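Local coordinates for protein Lys-gingipain W83 (Porphyromonas gingivalis, PDB 4ITC) that cleaves proteins after lysine in its catalytic part, while adhesin domains such as this calcium-binding K1 beta-sandwich interact with erythrocytes and albumin, at residues A[34-39]-A[159-164]; A[43-48]-A[62-67]; A[75-80]-A[93-98]; A[111-116]-A[153-158]; A[149-154]-A[165-170]. All coordinates share one frame; numbering follows the deposited sequence. Where two conformers were deposited one is given.

Contact 1 of 5, residues A[34-39]-A[159-164]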
# COMPACT_ATOMS: atom_id res chain seq x y z
N PRO A 34 17.95 -5.48 4.52
CA PRO A 34 17.68 -5.13 5.90
C PRO A 34 17.05 -3.76 6.04
O PRO A 34 16.56 -3.42 7.12
CB PRO A 34 19.08 -5.13 6.53
CG PRO A 34 19.97 -4.75 5.42
CD PRO A 34 19.37 -5.27 4.16
N GLY A 35 17.04 -2.97 4.97
CA GLY A 35 16.51 -1.62 5.10
C GLY A 35 15.03 -1.59 5.37
O GLY A 35 14.57 -0.85 6.21
N ILE A 36 14.31 -2.33 4.56
CA ILE A 36 12.85 -2.26 4.55
C ILE A 36 12.30 -3.66 4.41
O ILE A 36 11.88 -4.07 3.32
CB ILE A 36 12.33 -1.34 3.42
CG1 ILE A 36 13.10 -0.01 3.34
CG2 ILE A 36 10.81 -1.11 3.55
CD1 ILE A 36 12.74 0.84 2.18
N ALA A 37 12.35 -4.41 5.53
CA ALA A 37 11.91 -5.79 5.56
C ALA A 37 10.41 -5.88 5.38
O ALA A 37 9.68 -5.05 5.90
CB ALA A 37 12.29 -6.42 6.90
N GLY A 38 9.98 -6.92 4.72
CA GLY A 38 8.55 -7.22 4.62
C GLY A 38 7.95 -7.89 5.84
O GLY A 38 8.56 -8.07 6.92
N TYR A 39 6.67 -8.20 5.72
CA TYR A 39 5.97 -8.91 6.78
C TYR A 39 6.34 -10.39 6.68
O TYR A 39 6.06 -11.04 5.69
CB TYR A 39 4.46 -8.71 6.68
CG TYR A 39 3.78 -9.58 7.69
CD1 TYR A 39 3.88 -9.30 9.04
CD2 TYR A 39 3.14 -10.73 7.30
CE1 TYR A 39 3.35 -10.16 9.99
CE2 TYR A 39 2.58 -11.58 8.24
CZ TYR A 39 2.69 -11.26 9.57
OH TYR A 39 2.13 -12.11 10.49
N MET A 159 6.11 12.52 7.14
CA MET A 159 6.23 11.43 8.09
C MET A 159 7.43 10.60 7.65
O MET A 159 8.59 11.09 7.76
CB MET A 159 4.91 10.69 8.22
CG MET A 159 3.90 11.51 9.03
SD MET A 159 4.32 11.52 10.78
CE MET A 159 3.43 13.02 11.34
N PHE A 160 7.22 9.41 7.10
CA PHE A 160 8.39 8.70 6.53
C PHE A 160 7.92 7.82 5.38
O PHE A 160 7.78 8.32 4.27
CB PHE A 160 9.24 7.99 7.58
CG PHE A 160 10.59 7.55 7.08
CD1 PHE A 160 11.43 8.45 6.46
CD2 PHE A 160 11.00 6.25 7.23
CE1 PHE A 160 12.70 8.06 6.01
CE2 PHE A 160 12.28 5.84 6.78
CZ PHE A 160 13.11 6.75 6.16
N TYR A 161 7.75 6.54 5.61
CA TYR A 161 7.18 5.62 4.60
C TYR A 161 5.98 4.89 5.13
O TYR A 161 5.90 4.58 6.32
CB TYR A 161 8.13 4.53 4.11
CG TYR A 161 9.58 4.83 3.85
CD1 TYR A 161 10.01 6.12 3.48
CD2 TYR A 161 10.50 3.79 3.90
CE1 TYR A 161 11.36 6.34 3.25
CE2 TYR A 161 11.84 4.01 3.65
CZ TYR A 161 12.26 5.28 3.32
OH TYR A 161 13.59 5.59 3.02
N ILE A 162 5.08 4.56 4.20
CA ILE A 162 4.13 3.50 4.39
C ILE A 162 4.64 2.26 3.65
O ILE A 162 5.06 2.35 2.49
CB ILE A 162 2.69 3.90 3.93
CG1 ILE A 162 1.69 2.76 4.24
CG2 ILE A 162 2.62 4.36 2.49
CD1 ILE A 162 0.26 3.20 4.01
N ASP A 163 4.57 1.12 4.31
CA ASP A 163 4.98 -0.14 3.73
C ASP A 163 3.72 -1.04 3.58
O ASP A 163 2.88 -1.07 4.46
CB ASP A 163 5.94 -0.87 4.64
CG ASP A 163 7.20 -0.12 5.02
OD1 ASP A 163 7.58 0.94 4.47
OD2 ASP A 163 7.88 -0.68 5.96
N LEU A 164 3.72 -1.84 2.53
CA LEU A 164 2.60 -2.69 2.15
C LEU A 164 3.17 -4.04 1.72
O LEU A 164 4.19 -4.10 1.02
CB LEU A 164 1.83 -2.04 0.98
CG LEU A 164 0.80 -2.89 0.26
CD1 LEU A 164 -0.42 -3.01 1.14
CD2 LEU A 164 0.38 -2.25 -1.07
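Ile36 carries its side of this meeting alone, and its two branches find different partners. The apolar part is made by CD1, which comes within 3.6 Å of Tyr161 CE2; the side chains cross at about a right angle, and the methyl approaches the ring obliquely. One face of the Tyr161 ring is covered by its neighbour in sequence, Phe160 CE2 lying 3.5 Å above its plane, over its centre.

The second branch gives a methyl-to-carboxylate contact. Ile36 CG2, anti to the backbone N, reaches 3.8 Å from Asp163 OD2 and 3.9 Å from Asp163 OD1. The methyl covers the carboxylate and gives its oxygens no hydrogen bond; OD1 is buried with no partner, which may raise the acid's pKa. A branched isoleucine suits a place where one residue covers both a ring and an acid.

Ile162 and Leu164 point the other way, into the interior. Loop 34-39 thus lies on the outer side of the sheet that holds strand 161-171, in the beta-sandwich of the cleaved adhesin domain.

Contact 2 of 5, residues A[43-48]-A[62-67]. With CA (calcium ion), chain B; CA (calcium ion), chain C.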
# COMPACT_ATOMS: atom_id res chain seq x y z
N GLY A 43 10.90 -9.03 1.32
CA GLY A 43 10.50 -7.99 0.38
C GLY A 43 9.11 -7.44 0.61
O GLY A 43 8.23 -8.11 1.12
N CYS A 44 8.96 -6.16 0.28
CA CYS A 44 7.65 -5.49 0.35
C CYS A 44 7.66 -4.33 -0.61
O CYS A 44 8.57 -4.22 -1.44
CB CYS A 44 7.35 -5.03 1.74
SG CYS A 44 8.40 -3.73 2.40
N VAL A 45 6.63 -3.47 -0.56
CA VAL A 45 6.65 -2.21 -1.28
C VAL A 45 6.42 -1.08 -0.30
O VAL A 45 5.88 -1.26 0.77
CB VAL A 45 5.58 -2.15 -2.40
CG1 VAL A 45 5.91 -3.20 -3.45
CG2 VAL A 45 4.20 -2.35 -1.85
N TYR A 46 6.88 0.11 -0.69
CA TYR A 46 6.75 1.27 0.16
C TYR A 46 6.59 2.54 -0.65
O TYR A 46 6.92 2.60 -1.85
CB TYR A 46 7.93 1.41 1.11
CG TYR A 46 9.22 1.84 0.44
CD1 TYR A 46 10.01 0.92 -0.24
CD2 TYR A 46 9.65 3.13 0.52
CE1 TYR A 46 11.19 1.30 -0.80
CE2 TYR A 46 10.85 3.54 -0.06
CZ TYR A 46 11.62 2.61 -0.73
OH TYR A 46 12.83 3.00 -1.32
N SER A 47 6.02 3.56 -0.01
CA SER A 47 5.83 4.86 -0.60
C SER A 47 6.19 5.91 0.44
O SER A 47 5.91 5.77 1.64
CB SER A 47 4.40 5.00 -1.07
OG SER A 47 4.13 6.28 -1.59
N GLU A 48 6.84 6.99 -0.03
CA GLU A 48 7.46 8.00 0.82
C GLU A 48 6.62 9.26 0.98
O GLU A 48 6.19 9.89 -0.01
CB GLU A 48 8.79 8.42 0.18
CG GLU A 48 9.79 7.28 0.05
CD GLU A 48 10.83 7.55 -1.01
OE1 GLU A 48 12.03 7.60 -0.61
OE2 GLU A 48 10.47 7.76 -2.21
N ASN A 62 0.24 8.65 -4.83
CA ASN A 62 0.87 7.50 -5.54
C ASN A 62 -0.06 6.30 -5.50
O ASN A 62 -0.53 5.91 -4.40
CB ASN A 62 2.18 7.09 -4.91
CG ASN A 62 3.22 8.22 -4.76
OD1 ASN A 62 3.25 9.22 -5.54
ND2 ASN A 62 4.15 8.02 -3.80
N TYR A 63 -0.24 5.66 -6.64
CA TYR A 63 -1.13 4.52 -6.79
C TYR A 63 -0.33 3.29 -7.14
O TYR A 63 0.59 3.35 -7.95
CB TYR A 63 -2.13 4.70 -7.90
CG TYR A 63 -3.17 5.82 -7.72
CD1 TYR A 63 -2.85 7.14 -7.84
CD2 TYR A 63 -4.49 5.50 -7.50
CE1 TYR A 63 -3.81 8.12 -7.70
CE2 TYR A 63 -5.46 6.47 -7.38
CZ TYR A 63 -5.09 7.79 -7.50
OH TYR A 63 -6.05 8.77 -7.40
N LEU A 64 -0.69 2.17 -6.53
CA LEU A 64 -0.19 0.84 -6.88
C LEU A 64 -1.44 0.02 -7.19
O LEU A 64 -2.32 -0.13 -6.33
CB LEU A 64 0.57 0.24 -5.71
CG LEU A 64 1.03 -1.20 -5.88
CD1 LEU A 64 2.04 -1.38 -7.00
CD2 LEU A 64 1.57 -1.72 -4.57
N ILE A 65 -1.49 -0.53 -8.41
CA ILE A 65 -2.71 -1.11 -8.93
C ILE A 65 -2.46 -2.54 -9.38
O ILE A 65 -1.47 -2.81 -10.06
CB ILE A 65 -3.22 -0.25 -10.12
CG1 ILE A 65 -3.57 1.18 -9.65
CG2 ILE A 65 -4.44 -0.87 -10.80
CD1 ILE A 65 -3.49 2.21 -10.73
N THR A 66 -3.36 -3.43 -8.98
CA THR A 66 -3.31 -4.84 -9.38
C THR A 66 -3.41 -5.05 -10.88
O THR A 66 -3.88 -4.21 -11.63
CB THR A 66 -4.42 -5.66 -8.71
OG1 THR A 66 -5.67 -5.23 -9.24
CG2 THR A 66 -4.38 -5.57 -7.17
N PRO A 67 -2.95 -6.23 -11.32
CA PRO A 67 -3.40 -6.69 -12.62
C PRO A 67 -4.92 -6.83 -12.66
O PRO A 67 -5.59 -6.81 -11.61
CB PRO A 67 -2.72 -8.08 -12.73
CG PRO A 67 -1.65 -8.13 -11.75
CD PRO A 67 -2.10 -7.23 -10.64
CA CA B . 4.73 10.97 -6.23
CA CA C . 6.80 -9.92 1.30
O HOH W 1 6.43 9.41 -2.63
O HOH W 2 5.40 11.51 -3.95
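Val45 faces Leu64 at 9.4 Å and Ser47 faces Asn62 at 7.5 Å, both measured CA to CA, so the two strands draw closer toward the Ser47 end. At the wider end the contact is apolar: Val45 CG2 and Leu64 CD2 meet tip to tip at 3.8 Å, compact branched groups suited to filling the interior. The strands belong to different sheets of the beta-sandwich, and side chains, not backbone bonds, join them here.

At the narrow end the join is polar. Asn62 ND2 donates to Ser47 OG over 2.8 Å at 156°, with the hydroxyl only 12° out of the amide plane. Ser47 OG, anti to its backbone N, is also hydrogen-bonded to His153 ND1. A second partner of Asn62 ND2 is a water 2.9 Å away, which donates in turn to Glu48 O. The amide suits this place because its other end, OD1, binds a calcium ion at 2.4 Å, alongside Asp20, Asp22, Asp24, the backbone O of His26 and a water. At the far end of strand 43-48, Gly43 O binds the other calcium at 2.3 Å.

Contact 3 of 5, residues A[75-80]-A[93-98]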
# COMPACT_ATOMS: atom_id res chain seq x y z
N GLY A 75 -15.09 -10.69 -4.06
CA GLY A 75 -14.00 -11.41 -3.42
C GLY A 75 -13.57 -10.75 -2.15
O GLY A 75 -14.24 -9.80 -1.68
N LYS A 76 -12.47 -11.28 -1.58
CA LYS A 76 -11.95 -10.83 -0.31
C LYS A 76 -10.49 -10.47 -0.53
O LYS A 76 -9.72 -11.29 -1.09
CB LYS A 76 -12.04 -11.92 0.79
N LEU A 77 -10.13 -9.27 -0.09
CA LEU A 77 -8.75 -8.79 -0.15
C LEU A 77 -8.19 -8.75 1.27
O LEU A 77 -8.82 -8.20 2.20
CB LEU A 77 -8.71 -7.37 -0.74
CG LEU A 77 -7.45 -6.51 -0.52
CD1 LEU A 77 -6.24 -7.09 -1.25
CD2 LEU A 77 -7.68 -5.05 -0.97
N THR A 78 -6.97 -9.27 1.43
CA THR A 78 -6.21 -9.07 2.64
C THR A 78 -4.83 -8.56 2.28
O THR A 78 -4.31 -8.88 1.26
CB THR A 78 -6.10 -10.34 3.50
OG1 THR A 78 -5.40 -11.35 2.79
CG2 THR A 78 -7.52 -10.84 3.86
N PHE A 79 -4.27 -7.75 3.18
CA PHE A 79 -2.90 -7.25 3.00
C PHE A 79 -2.42 -6.79 4.34
O PHE A 79 -3.19 -6.67 5.29
CB PHE A 79 -2.84 -6.10 1.96
CG PHE A 79 -3.65 -4.90 2.31
CD1 PHE A 79 -4.98 -4.86 1.98
CD2 PHE A 79 -3.10 -3.81 2.94
CE1 PHE A 79 -5.76 -3.76 2.28
CE2 PHE A 79 -3.87 -2.69 3.23
CZ PHE A 79 -5.21 -2.68 2.91
N TRP A 80 -1.12 -6.53 4.41
CA TRP A 80 -0.44 -6.06 5.62
C TRP A 80 0.12 -4.66 5.34
O TRP A 80 0.63 -4.40 4.24
CB TRP A 80 0.70 -7.02 5.99
CG TRP A 80 0.19 -8.36 6.43
CD1 TRP A 80 -0.17 -9.39 5.61
CD2 TRP A 80 -0.01 -8.81 7.77
NE1 TRP A 80 -0.58 -10.45 6.36
CE2 TRP A 80 -0.52 -10.12 7.69
CE3 TRP A 80 0.12 -8.22 9.03
CZ2 TRP A 80 -0.83 -10.87 8.80
CZ3 TRP A 80 -0.19 -8.98 10.17
CH2 TRP A 80 -0.63 -10.28 10.04
N TYR A 93 -3.74 6.53 3.71
CA TYR A 93 -3.90 5.77 2.47
C TYR A 93 -5.34 5.35 2.31
O TYR A 93 -6.17 5.42 3.26
CB TYR A 93 -2.98 4.53 2.43
CG TYR A 93 -3.41 3.42 3.35
CD1 TYR A 93 -3.20 3.49 4.73
CD2 TYR A 93 -4.08 2.32 2.87
CE1 TYR A 93 -3.63 2.49 5.59
CE2 TYR A 93 -4.51 1.31 3.72
CZ TYR A 93 -4.30 1.43 5.07
OH TYR A 93 -4.75 0.39 5.87
N ALA A 94 -5.65 4.90 1.11
CA ALA A 94 -6.97 4.33 0.84
C ALA A 94 -6.82 3.18 -0.14
O ALA A 94 -5.83 3.13 -0.87
CB ALA A 94 -7.96 5.38 0.32
N VAL A 95 -7.78 2.26 -0.13
CA VAL A 95 -7.89 1.18 -1.07
C VAL A 95 -9.18 1.35 -1.84
O VAL A 95 -10.25 1.61 -1.23
CB VAL A 95 -7.91 -0.19 -0.34
CG1 VAL A 95 -8.11 -1.34 -1.27
CG2 VAL A 95 -6.68 -0.36 0.52
N TYR A 96 -9.11 1.23 -3.17
CA TYR A 96 -10.25 1.45 -4.07
C TYR A 96 -10.45 0.25 -4.96
O TYR A 96 -9.47 -0.44 -5.26
CB TYR A 96 -10.00 2.64 -5.04
CG TYR A 96 -9.74 3.97 -4.36
CD1 TYR A 96 -8.47 4.30 -3.89
CD2 TYR A 96 -10.77 4.90 -4.20
CE1 TYR A 96 -8.25 5.53 -3.28
CE2 TYR A 96 -10.55 6.11 -3.59
CZ TYR A 96 -9.29 6.44 -3.15
OH TYR A 96 -9.05 7.67 -2.54
N ALA A 97 -11.68 0.07 -5.43
CA ALA A 97 -12.01 -0.87 -6.49
C ALA A 97 -12.49 -0.09 -7.70
O ALA A 97 -13.22 0.89 -7.57
CB ALA A 97 -13.07 -1.88 -6.05
N SER A 98 -12.05 -0.51 -8.87
CA SER A 98 -12.66 -0.06 -10.11
C SER A 98 -13.27 -1.23 -10.86
O SER A 98 -12.68 -2.29 -10.92
CB SER A 98 -11.60 0.58 -10.99
OG SER A 98 -12.07 0.75 -12.31
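Phe79 and Tyr93 both set CG between the backbone N and the carbonyl carbon (chi1 60° and 72°), and from this crowded position each ring reaches across the gap to the other. Val95 works by its fork: CG1, anti to the backbone N, meets Leu77, while CG2, beside that N, turns to Phe79.

The rings approach from opposite directions, Tyr93 CE2 lying at the edge of the Phe79 ring, near its plane, 4.1 Å from Phe79 CE2. Val95 CG2 comes obliquely to the same ring, 3.6 Å from Phe79 CZ, the two side chains sliding past each other. Leu77 CD2 and Val95 CG1 meet tip to tip at 3.7 Å. The strand axes are 11.0 Å apart, running nearly antiparallel at 154° in the two facing sheets of the sandwich; long Leu77 and Phe79 meet the shorter Val95, and Phe79 meets Tyr93, to span that gap. Phe151 meets Phe79 edge-to-face, adding a third ring to the filling.

Tyr93 OH makes a weak hydrogen bond within its own sheet, to Glu114 OE1, which lets this ring end in a polar group. The closest contacts between the two strands are carbon on carbon, so between them the hold rests on shape and the exclusion of water.

Contact 4 of 5, residues A[111-116]-A[153-158]. With GAI (guanidine), chain E.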
# COMPACT_ATOMS: atom_id res chain seq x y z
N LEU A 111 -12.88 1.74 -0.48
CA LEU A 111 -13.33 0.62 0.34
C LEU A 111 -12.83 0.69 1.75
O LEU A 111 -13.45 0.15 2.68
CB LEU A 111 -12.88 -0.71 -0.30
CG LEU A 111 -13.24 -0.94 -1.79
CD1 LEU A 111 -12.68 -2.27 -2.26
CD2 LEU A 111 -14.73 -0.89 -2.01
N LEU A 112 -11.66 1.29 1.92
CA LEU A 112 -10.94 1.43 3.18
C LEU A 112 -10.13 2.72 3.07
O LEU A 112 -9.53 2.98 2.06
CB LEU A 112 -10.03 0.23 3.44
CG LEU A 112 -9.16 0.26 4.70
CD1 LEU A 112 -9.96 0.49 5.94
CD2 LEU A 112 -8.42 -1.06 4.85
N GLU A 113 -10.19 3.56 4.09
CA GLU A 113 -9.39 4.78 4.11
C GLU A 113 -9.02 5.06 5.55
O GLU A 113 -9.91 5.10 6.42
CB GLU A 113 -10.15 5.95 3.50
CG GLU A 113 -9.39 7.25 3.58
CD GLU A 113 -9.90 8.38 2.72
OE1 GLU A 113 -10.96 8.23 2.05
OE2 GLU A 113 -9.24 9.44 2.71
N GLU A 114 -7.74 5.25 5.84
CA GLU A 114 -7.30 5.46 7.20
C GLU A 114 -5.95 6.11 7.28
O GLU A 114 -5.18 6.13 6.30
CB GLU A 114 -7.29 4.15 7.98
CG GLU A 114 -6.20 3.19 7.62
CD GLU A 114 -6.22 1.89 8.44
OE1 GLU A 114 -5.15 1.25 8.53
OE2 GLU A 114 -7.29 1.55 9.00
N THR A 115 -5.67 6.67 8.45
CA THR A 115 -4.32 7.15 8.80
C THR A 115 -3.75 6.18 9.82
O THR A 115 -4.39 5.86 10.85
CB THR A 115 -4.36 8.59 9.35
OG1 THR A 115 -4.98 9.47 8.41
CG2 THR A 115 -2.93 9.12 9.65
N ILE A 116 -2.56 5.67 9.55
CA ILE A 116 -1.92 4.72 10.42
C ILE A 116 -1.62 5.43 11.74
O ILE A 116 -1.22 6.58 11.75
CB ILE A 116 -0.60 4.18 9.84
CG1 ILE A 116 -0.89 3.36 8.60
CG2 ILE A 116 0.13 3.32 10.87
CD1 ILE A 116 0.37 2.97 7.85
N HIS A 153 -1.48 6.15 -1.73
CA HIS A 153 -0.82 6.93 -0.66
C HIS A 153 -0.97 8.39 -0.98
O HIS A 153 -0.45 8.84 -1.98
CB HIS A 153 0.66 6.56 -0.59
CG HIS A 153 1.40 7.21 0.51
ND1 HIS A 153 2.78 7.39 0.47
CD2 HIS A 153 1.01 7.60 1.74
CE1 HIS A 153 3.18 7.91 1.62
NE2 HIS A 153 2.12 8.05 2.40
N PHE A 154 -1.74 9.10 -0.15
CA PHE A 154 -2.15 10.47 -0.50
C PHE A 154 -2.55 11.19 0.76
O PHE A 154 -2.66 10.57 1.81
CB PHE A 154 -3.30 10.51 -1.56
CG PHE A 154 -4.66 10.12 -1.02
CD1 PHE A 154 -4.90 8.86 -0.48
CD2 PHE A 154 -5.70 11.02 -1.03
CE1 PHE A 154 -6.12 8.51 0.02
CE2 PHE A 154 -6.95 10.66 -0.53
CZ PHE A 154 -7.14 9.42 0.02
N GLN A 155 -2.78 12.50 0.66
CA GLN A 155 -3.12 13.33 1.86
C GLN A 155 -2.17 13.01 3.01
O GLN A 155 -2.59 12.83 4.18
CB GLN A 155 -4.59 13.17 2.27
CG GLN A 155 -5.48 13.89 1.28
CD GLN A 155 -6.97 13.65 1.50
OE1 GLN A 155 -7.39 13.13 2.53
NE2 GLN A 155 -7.75 14.03 0.53
N SER A 156 -0.90 12.87 2.64
CA SER A 156 0.18 12.51 3.55
C SER A 156 1.34 13.44 3.28
O SER A 156 1.63 13.82 2.14
CB SER A 156 0.65 11.06 3.33
OG SER A 156 -0.38 10.13 3.62
N THR A 157 1.99 13.87 4.35
CA THR A 157 3.24 14.61 4.16
C THR A 157 4.07 14.59 5.44
O THR A 157 3.54 14.58 6.56
CB THR A 157 2.93 16.06 3.72
OG1 THR A 157 4.15 16.70 3.32
CG2 THR A 157 2.33 16.88 4.88
N ASP A 158 5.38 14.53 5.27
CA ASP A 158 6.32 14.79 6.35
C ASP A 158 6.27 13.79 7.49
O ASP A 158 6.45 14.14 8.64
CB ASP A 158 6.13 16.25 6.88
CG ASP A 158 7.26 16.68 7.74
OD1 ASP A 158 8.41 16.23 7.55
OD2 ASP A 158 7.01 17.55 8.61
C GAI E . 7.44 15.35 11.89
N1 GAI E . 7.67 15.38 13.14
N2 GAI E . 8.01 16.19 11.06
N3 GAI E . 6.56 14.45 11.51
O HOH W 3 -10.06 11.74 2.01
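Glu113 OE2 comes 3.4 Å from Phe154 CZ where an edge strand of the five-stranded sheet of the beta-sandwich meets the loop that leaves strand 148-153. The edge strand carries a classic beta bulge, Leu111 and Leu112 both facing Val95. The side chains of Glu113 and Phe154 cross at about a right angle, with carboxylate and ring planes 49° apart. Glu113 gets there with CG anti to the backbone N and the chain extended beyond it, which carries the carboxylate out to the loop.

Beside this direct touch, a water bridges the two segments, donating to Glu113 OE2 at 2.5 Å and to Gln155 OE1 at 3.1 Å. Two oxygen acceptors are thereby joined without facing each other directly. His92 NE2 is a further hydrogen-bond partner of Glu113 OE2, and the His92 ring also meets Phe154 edge-to-face, so one histidine contacts both members of the pair and is placed to hold them.

Further out, Arg152 makes a cation-pi contact with Phe154, its NH1 standing 3.5 Å above the ring plane toward the rim. Gln155 takes a left-handed backbone conformation as the chain turns away from the sheet. Beyond it the loop reaches a bound guanidine, whose N3 donates to Asp158 O at 2.9 Å (161°) and whose N2 donates to Asp158 OD2 at 3.0 Å.

Contact 5 of 5, residues A[149-154]-A[165-170]. With CA (calcium ion), chain C.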
# COMPACT_ATOMS: atom_id res chain seq x y z
N VAL A 149 -7.89 -3.29 -8.23
CA VAL A 149 -7.76 -2.72 -6.92
C VAL A 149 -6.56 -1.78 -6.90
O VAL A 149 -5.50 -2.13 -7.41
CB VAL A 149 -7.59 -3.83 -5.87
CG1 VAL A 149 -7.19 -3.28 -4.50
CG2 VAL A 149 -8.88 -4.65 -5.78
N ALA A 150 -6.74 -0.62 -6.28
CA ALA A 150 -5.68 0.37 -6.12
C ALA A 150 -5.42 0.65 -4.68
O ALA A 150 -6.32 0.80 -3.88
CB ALA A 150 -6.03 1.67 -6.82
N PHE A 151 -4.13 0.74 -4.36
CA PHE A 151 -3.63 1.25 -3.07
C PHE A 151 -3.07 2.64 -3.30
O PHE A 151 -2.16 2.81 -4.14
CB PHE A 151 -2.51 0.33 -2.56
CG PHE A 151 -2.94 -1.12 -2.35
CD1 PHE A 151 -2.88 -2.02 -3.39
CD2 PHE A 151 -3.47 -1.51 -1.14
CE1 PHE A 151 -3.30 -3.33 -3.23
CE2 PHE A 151 -3.87 -2.84 -0.97
CZ PHE A 151 -3.80 -3.73 -1.99
N ARG A 152 -3.61 3.63 -2.61
CA ARG A 152 -3.29 5.01 -2.86
C ARG A 152 -2.70 5.64 -1.62
O ARG A 152 -3.33 5.65 -0.56
CB ARG A 152 -4.54 5.79 -3.23
CG ARG A 152 -4.33 7.21 -3.70
CD ARG A 152 -5.68 7.91 -3.89
NE ARG A 152 -5.47 9.29 -4.30
CZ ARG A 152 -6.41 10.20 -4.33
NH1 ARG A 152 -7.64 9.92 -3.93
NH2 ARG A 152 -6.09 11.42 -4.76
N HIS A 153 -1.48 6.15 -1.73
CA HIS A 153 -0.82 6.93 -0.66
C HIS A 153 -0.97 8.39 -0.98
O HIS A 153 -0.45 8.84 -1.98
CB HIS A 153 0.66 6.56 -0.59
CG HIS A 153 1.40 7.21 0.51
ND1 HIS A 153 2.78 7.39 0.47
CD2 HIS A 153 1.01 7.60 1.74
CE1 HIS A 153 3.18 7.91 1.62
NE2 HIS A 153 2.12 8.05 2.40
N PHE A 154 -1.74 9.10 -0.15
CA PHE A 154 -2.15 10.47 -0.50
C PHE A 154 -2.55 11.19 0.76
O PHE A 154 -2.66 10.57 1.81
CB PHE A 154 -3.30 10.51 -1.56
CG PHE A 154 -4.66 10.12 -1.02
CD1 PHE A 154 -4.90 8.86 -0.48
CD2 PHE A 154 -5.70 11.02 -1.03
CE1 PHE A 154 -6.12 8.51 0.02
CE2 PHE A 154 -6.95 10.66 -0.53
CZ PHE A 154 -7.14 9.42 0.02
N ASP A 165 2.52 -5.13 2.16
CA ASP A 165 3.02 -6.48 1.83
C ASP A 165 1.91 -7.50 1.78
O ASP A 165 0.80 -7.29 2.32
CB ASP A 165 4.11 -6.90 2.83
CG ASP A 165 5.07 -7.95 2.27
OD1 ASP A 165 5.06 -8.24 1.06
OD2 ASP A 165 5.89 -8.46 3.07
N GLU A 166 2.22 -8.61 1.10
CA GLU A 166 1.47 -9.87 1.19
C GLU A 166 -0.00 -9.66 0.84
O GLU A 166 -0.89 -9.85 1.67
CB GLU A 166 1.66 -10.46 2.57
CG GLU A 166 3.13 -10.79 2.88
CD GLU A 166 3.81 -11.72 1.90
OE1 GLU A 166 5.03 -11.49 1.69
OE2 GLU A 166 3.13 -12.63 1.33
N VAL A 167 -0.22 -9.26 -0.39
CA VAL A 167 -1.56 -8.97 -0.90
C VAL A 167 -2.16 -10.25 -1.41
O VAL A 167 -1.58 -10.92 -2.23
CB VAL A 167 -1.50 -7.97 -2.06
CG1 VAL A 167 -2.88 -7.82 -2.72
CG2 VAL A 167 -0.98 -6.63 -1.55
N GLU A 168 -3.34 -10.57 -0.92
CA GLU A 168 -4.06 -11.78 -1.33
C GLU A 168 -5.51 -11.43 -1.69
O GLU A 168 -6.19 -10.71 -0.93
CB GLU A 168 -4.10 -12.80 -0.21
N ILE A 169 -5.98 -11.92 -2.82
CA ILE A 169 -7.38 -11.73 -3.24
C ILE A 169 -7.93 -13.10 -3.52
O ILE A 169 -7.30 -13.86 -4.25
CB ILE A 169 -7.50 -10.83 -4.49
CG1 ILE A 169 -7.03 -9.40 -4.15
CG2 ILE A 169 -8.93 -10.82 -5.00
CD1 ILE A 169 -6.92 -8.44 -5.32
N LYS A 170 -9.05 -13.42 -2.86
CA LYS A 170 -9.75 -14.70 -3.07
C LYS A 170 -11.09 -14.36 -3.66
O LYS A 170 -11.80 -13.58 -3.09
CB LYS A 170 -9.99 -15.40 -1.75
CA CA C . 6.80 -9.92 1.30
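Phe151 and Val167 approach from opposite directions across the interior of the beta-sandwich, Phe151 CZ standing 4.1 Å from Val167 CG2. This is the closer part of the contact. The methyl comes obliquely to the ring; it lies beside the backbone N of Val167, while CG1 takes the anti place. A little along the strands, Val149 CG2 and Ile169 CD1 are 4.3 Å apart, a looser meeting. With Phe151 and Val167 10.7 Å apart from CA to CA, a long flat ring suits one side and a short branched residue the other. Leu77 and Val95 pack against the same group and share in filling the space.

On the solvent side, Glu168 and Lys170 alternate with the buried Val167 and Ile169; neither is modelled beyond CB, consistent with mobile, solvent-facing side chains. At Asp165 and Glu166 the alternation breaks: the left-handed backbone of Glu166 is consistent with two consecutive acids reaching one calcium ion. Asp165 grips it with both oxygens, OD1 at 2.4 Å and OD2 at 2.5 Å, and Glu166 OE1 adds a third bond at 2.4 Å. Ser7, Glu9, Ser41 and Gly43 complete the site.

Strand 148-153 runs between strands 62-65 and 92-98 in one sheet; opposite it, strand 161-171 pairs with strands 43-48, 75-83 and 3-6 in the other.

Contacts 2, 3 and 5 lie side by side in one interior between the two sheets: centres of contacts 3 and 5 are 5 Å apart, those of 2 and 5 are 8 Å apart. Contacts 2 and 5 share a calcium ion, bound by Gly43 from one and Asp165 and Glu166 from the other; contact 1 reaches the same site through Tyr39 N, 2.8 Å from Asp165 OD2. The second calcium touches contact 2, about 9 Å from the Phe154 side chain of contact 4. Ser47 OG, 2.7 Å from His153 ND1, joins contact 2 to 4 and 5. Contacts 1 and 4 meet at a guanidine, lined by Asp158, Met159 and Tyr88.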